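Local coordinates for protein GCN5-related N-acetyltransferase (Ralstonia eutropha JMP134, PDB 2Q0Y) that probably transfers an acyl group, most likely acetyl, from an acyl-coenzyme A donor to an acceptor, as expected of a GNAT-family enzyme, at residues L65-I73 against L108-R119. Numbering follows the deposited sequence.
Sequences LAGIGLMVI and LMNRAEAEFAER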
loop_
_atom_site.group_PDB
_atom_site.type_symbol
_atom_site.label_atom_id
_atom_site.label_comp_id
_atom_site.label_asym_id
_atom_site.label_seq_id
_atom_site.Cartn_x
_atom_site.Cartn_y
_atom_site.Cartn_z
ATOM N N LEU A 65 -21.395 -12.681 12.465
ATOM C CA LEU A 65 -20.397 -13.742 12.645
ATOM C C LEU A 65 -19.080 -13.435 11.937
ATOM O O LEU A 65 -18.067 -14.073 12.203
ATOM C CB LEU A 65 -20.916 -15.047 12.022
ATOM C CG LEU A 65 -22.100 -15.805 12.591
ATOM C CD1 LEU A 65 -22.173 -17.101 11.858
ATOM C CD2 LEU A 65 -21.959 -16.044 14.082
ATOM N N ALA A 66 -19.116 -12.506 10.988
ATOM C CA ALA A 66 -17.953 -12.223 10.152
ATOM C C ALA A 66 -18.108 -10.878 9.481
ATOM O O ALA A 66 -19.212 -10.362 9.325
ATOM C CB ALA A 66 -17.777 -13.290 9.096
ATOM N N GLY A 67 -16.988 -10.326 9.038
ATOM C CA GLY A 67 -17.002 -9.062 8.339
ATOM C C GLY A 67 -15.784 -8.900 7.468
ATOM O O GLY A 67 -14.786 -9.604 7.641
ATOM N N ILE A 68 -15.878 -7.962 6.536
ATOM C CA ILE A 68 -14.773 -7.588 5.670
ATOM C C ILE A 68 -14.846 -6.088 5.412
ATOM O O ILE A 68 -15.934 -5.482 5.443
ATOM C CB ILE A 68 -14.780 -8.412 4.362
ATOM C CG1 ILE A 68 -13.433 -8.309 3.620
ATOM C CG2 ILE A 68 -15.971 -8.004 3.473
ATOM C CD1 ILE A 68 -13.313 -9.341 2.489
ATOM N N GLY A 69 -13.679 -5.488 5.206
ATOM C CA GLY A 69 -13.582 -4.061 4.911
ATOM C C GLY A 69 -12.991 -3.839 3.532
ATOM O O GLY A 69 -12.162 -4.633 3.071
ATOM N N LEU A 70 -13.382 -2.741 2.891
ATOM C CA LEU A 70 -12.819 -2.364 1.603
ATOM C C LEU A 70 -12.723 -0.851 1.451
ATOM O O LEU A 70 -13.545 -0.102 1.963
ATOM C CB LEU A 70 -13.610 -2.986 0.442
ATOM C CG LEU A 70 -15.034 -2.564 0.128
ATOM C CD1 LEU A 70 -15.116 -1.383 -0.878
ATOM C CD2 LEU A 70 -15.816 -3.779 -0.435
HETATM N N MSE A 71 -11.674 -0.440 0.757
HETATM C CA MSE A 71 -11.398 0.949 0.466
HETATM C C MSE A 71 -10.916 1.040 -0.962
HETATM O O MSE A 71 -10.473 0.054 -1.540
HETATM C CB MSE A 71 -10.314 1.472 1.402
HETATM C CG MSE A 71 -10.615 1.268 2.878
HETATM SE SE MSE A 71 -9.091 1.797 3.940
HETATM C CE MSE A 71 -9.413 3.498 3.760
ATOM N N VAL A 72 -11.047 2.225 -1.535
ATOM C CA VAL A 72 -10.424 2.534 -2.818
ATOM C C VAL A 72 -9.444 3.644 -2.475
ATOM O O VAL A 72 -9.851 4.747 -2.104
ATOM C CB VAL A 72 -11.451 2.971 -3.861
ATOM C CG1 VAL A 72 -10.771 3.350 -5.175
ATOM C CG2 VAL A 72 -12.457 1.859 -4.095
ATOM N N ILE A 73 -8.156 3.334 -2.532
ATOM C CA ILE A 73 -7.134 4.271 -2.102
ATOM C C ILE A 73 -6.506 4.987 -3.278
ATOM O O ILE A 73 -6.388 4.426 -4.373
ATOM C CB ILE A 73 -6.077 3.594 -1.236
ATOM C CG1 ILE A 73 -5.306 2.538 -2.009
ATOM C CG2 ILE A 73 -6.764 2.931 -0.025
ATOM C CD1 ILE A 73 -4.171 1.904 -1.207
ATOM N N LEU A 108 -17.316 -13.581 1.540
ATOM C CA LEU A 108 -17.024 -12.170 1.782
ATOM C C LEU A 108 -15.979 -11.633 0.808
ATOM O O LEU A 108 -16.115 -10.518 0.306
ATOM C CB LEU A 108 -16.572 -11.942 3.226
ATOM C CG LEU A 108 -17.678 -12.080 4.278
ATOM C CD1 LEU A 108 -17.124 -11.999 5.687
ATOM C CD2 LEU A 108 -18.743 -11.025 4.083
HETATM N N MSE A 109 -14.947 -12.422 0.523
HETATM C CA MSE A 109 -13.985 -12.002 -0.490
HETATM C C MSE A 109 -14.659 -11.814 -1.846
HETATM O O MSE A 109 -14.363 -10.859 -2.560
HETATM C CB MSE A 109 -12.845 -12.997 -0.609
HETATM C CG MSE A 109 -11.850 -12.966 0.539
HETATM SE SE MSE A 109 -10.728 -11.400 0.536
HETATM C CE MSE A 109 -9.748 -11.690 -1.136
ATOM N N ASN A 110 -15.555 -12.721 -2.205
ATOM C CA ASN A 110 -16.279 -12.599 -3.466
ATOM C C ASN A 110 -17.096 -11.323 -3.514
ATOM O O ASN A 110 -17.123 -10.640 -4.554
ATOM C CB ASN A 110 -17.207 -13.802 -3.689
ATOM C CG ASN A 110 -16.474 -15.039 -4.155
ATOM O OD1 ASN A 110 -15.414 -14.964 -4.753
ATOM N ND2 ASN A 110 -17.075 -16.197 -3.911
ATOM N N ARG A 111 -17.759 -10.996 -2.403
ATOM C CA ARG A 111 -18.528 -9.749 -2.331
ATOM C C ARG A 111 -17.634 -8.517 -2.488
ATOM O O ARG A 111 -18.006 -7.558 -3.164
ATOM C CB ARG A 111 -19.301 -9.608 -1.023
ATOM C CG ARG A 111 -20.576 -10.415 -0.934
ATOM C CD ARG A 111 -21.843 -9.655 -1.445
ATOM N NE ARG A 111 -21.809 -9.294 -2.872
ATOM C CZ ARG A 111 -21.804 -10.161 -3.898
ATOM N NH1 ARG A 111 -21.837 -11.486 -3.704
ATOM N NH2 ARG A 111 -21.766 -9.699 -5.148
ATOM N N ALA A 112 -16.482 -8.532 -1.833
ATOM C CA ALA A 112 -15.545 -7.419 -1.924
ATOM C C ALA A 112 -15.018 -7.254 -3.336
ATOM O O ALA A 112 -14.990 -6.133 -3.865
ATOM C CB ALA A 112 -14.384 -7.611 -0.943
ATOM N N GLU A 113 -14.574 -8.346 -3.944
ATOM C CA GLU A 113 -14.070 -8.282 -5.317
ATOM C C GLU A 113 -15.160 -7.811 -6.304
ATOM O O GLU A 113 -14.881 -7.021 -7.202
ATOM C CB GLU A 113 -13.505 -9.615 -5.763
ATOM C CG GLU A 113 -12.257 -10.020 -4.973
ATOM C CD GLU A 113 -11.704 -11.379 -5.363
ATOM O OE1 GLU A 113 -12.108 -11.957 -6.398
ATOM O OE2 GLU A 113 -10.884 -11.886 -4.579
ATOM N N ALA A 114 -16.389 -8.283 -6.118
ATOM C CA ALA A 114 -17.510 -7.880 -6.978
ATOM C C ALA A 114 -17.825 -6.393 -6.835
ATOM O O ALA A 114 -18.185 -5.736 -7.811
ATOM C CB ALA A 114 -18.737 -8.695 -6.660
ATOM N N GLU A 115 -17.702 -5.876 -5.612
ATOM C CA GLU A 115 -17.895 -4.458 -5.358
ATOM C C GLU A 115 -16.845 -3.638 -6.108
ATOM O O GLU A 115 -17.177 -2.654 -6.750
ATOM C CB GLU A 115 -17.864 -4.176 -3.858
ATOM C CG GLU A 115 -18.097 -2.742 -3.504
ATOM C CD GLU A 115 -19.518 -2.278 -3.796
ATOM O OE1 GLU A 115 -20.423 -3.125 -3.843
ATOM O OE2 GLU A 115 -19.716 -1.048 -3.981
ATOM N N PHE A 116 -15.586 -4.071 -6.070
ATOM C CA PHE A 116 -14.537 -3.406 -6.847
ATOM C C PHE A 116 -14.851 -3.444 -8.351
ATOM O O PHE A 116 -14.658 -2.455 -9.056
ATOM C CB PHE A 116 -13.158 -4.045 -6.606
ATOM C CG PHE A 116 -12.559 -3.759 -5.253
ATOM C CD1 PHE A 116 -12.740 -2.535 -4.610
ATOM C CD2 PHE A 116 -11.783 -4.718 -4.639
ATOM C CE1 PHE A 116 -12.180 -2.295 -3.374
ATOM C CE2 PHE A 116 -11.220 -4.477 -3.382
ATOM C CZ PHE A 116 -11.422 -3.262 -2.762
ATOM N N ALA A 117 -15.360 -4.573 -8.830
ATOM C CA ALA A 117 -15.727 -4.706 -10.243
ATOM C C ALA A 117 -16.840 -3.725 -10.631
ATOM O O ALA A 117 -16.763 -3.070 -11.660
ATOM C CB ALA A 117 -16.123 -6.104 -10.577
ATOM N N GLU A 118 -17.870 -3.651 -9.800
ATOM C CA GLU A 118 -18.965 -2.707 -9.982
ATOM C C GLU A 118 -18.458 -1.269 -10.051
ATOM O O GLU A 118 -18.984 -0.458 -10.822
ATOM C CB GLU A 118 -19.956 -2.855 -8.824
ATOM C CG GLU A 118 -21.111 -1.867 -8.819
ATOM C CD GLU A 118 -21.974 -2.009 -7.566
ATOM O OE1 GLU A 118 -21.469 -2.518 -6.565
ATOM O OE2 GLU A 118 -23.156 -1.640 -7.582
ATOM N N ARG A 119 -17.437 -0.969 -9.257
ATOM C CA ARG A 119 -16.851 0.355 -9.201
ATOM C C ARG A 119 -15.813 0.601 -10.303
ATOM O O ARG A 119 -15.238 1.692 -10.378
ATOM C CB ARG A 119 -16.250 0.595 -7.810
ATOM C CG ARG A 119 -17.286 0.623 -6.691
ATOM C CD ARG A 119 -16.598 0.805 -5.356
ATOM N NE ARG A 119 -17.538 0.747 -4.242
ATOM C CZ ARG A 119 -17.369 1.346 -3.070
ATOM N NH1 ARG A 119 -16.300 2.103 -2.839
ATOM N NH2 ARG A 119 -18.280 1.191 -2.116
HETATM O O HOH W 1 -15.263 1.880 -0.086
#
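I68 and L70 of the strand meet L108, A112 and F116 of the helix, the helix-on-sheet packing of the GNAT fold. Helix 104-118 packs on one face of the mixed sheet; the axes of 108-118 and strand 65-73 approach to 8.8 Å, with their directions 24° apart. Alternate residues A66, I68 and L70 direct their CB atoms at the helix; no direct hydrogen bond crosses, and most of the contact is apolar. L108 CD1 ends 3.7 Å from A66 CB, while I68 slides past L108 in the reverse direction. With its CG1 swung away from the backbone N (chi1 -165°), I68 rests CD1 3.7 Å from L108 O, and the same CD1 also meets M109 SE (3.8 Å) and A112 CB. L70 CD2 lies against A112, 3.9 Å from its CA, and touches the CB and CG of E115. F116 reaches back to the strand with its ring, where CE1 lies 3.4 Å from M71 O and CZ contacts L70 CB. At the end of the helix the guanidinium of R119 receives L70 CD1 over one face, and a water accepting from R119 NH1 donates weakly to L70 O. Further out, I90 of the adjoining strand touches both I68 and F116, and I151 of the second subunit packs on F116. E115 positions the R119 guanidinium by a salt bridge from one helical turn back. The bridging bond runs from R119 NE to E115 OE2 at 2.8 Å, nearly in the guanidinium plane and onto the anti lone pair of the carboxylate oxygen.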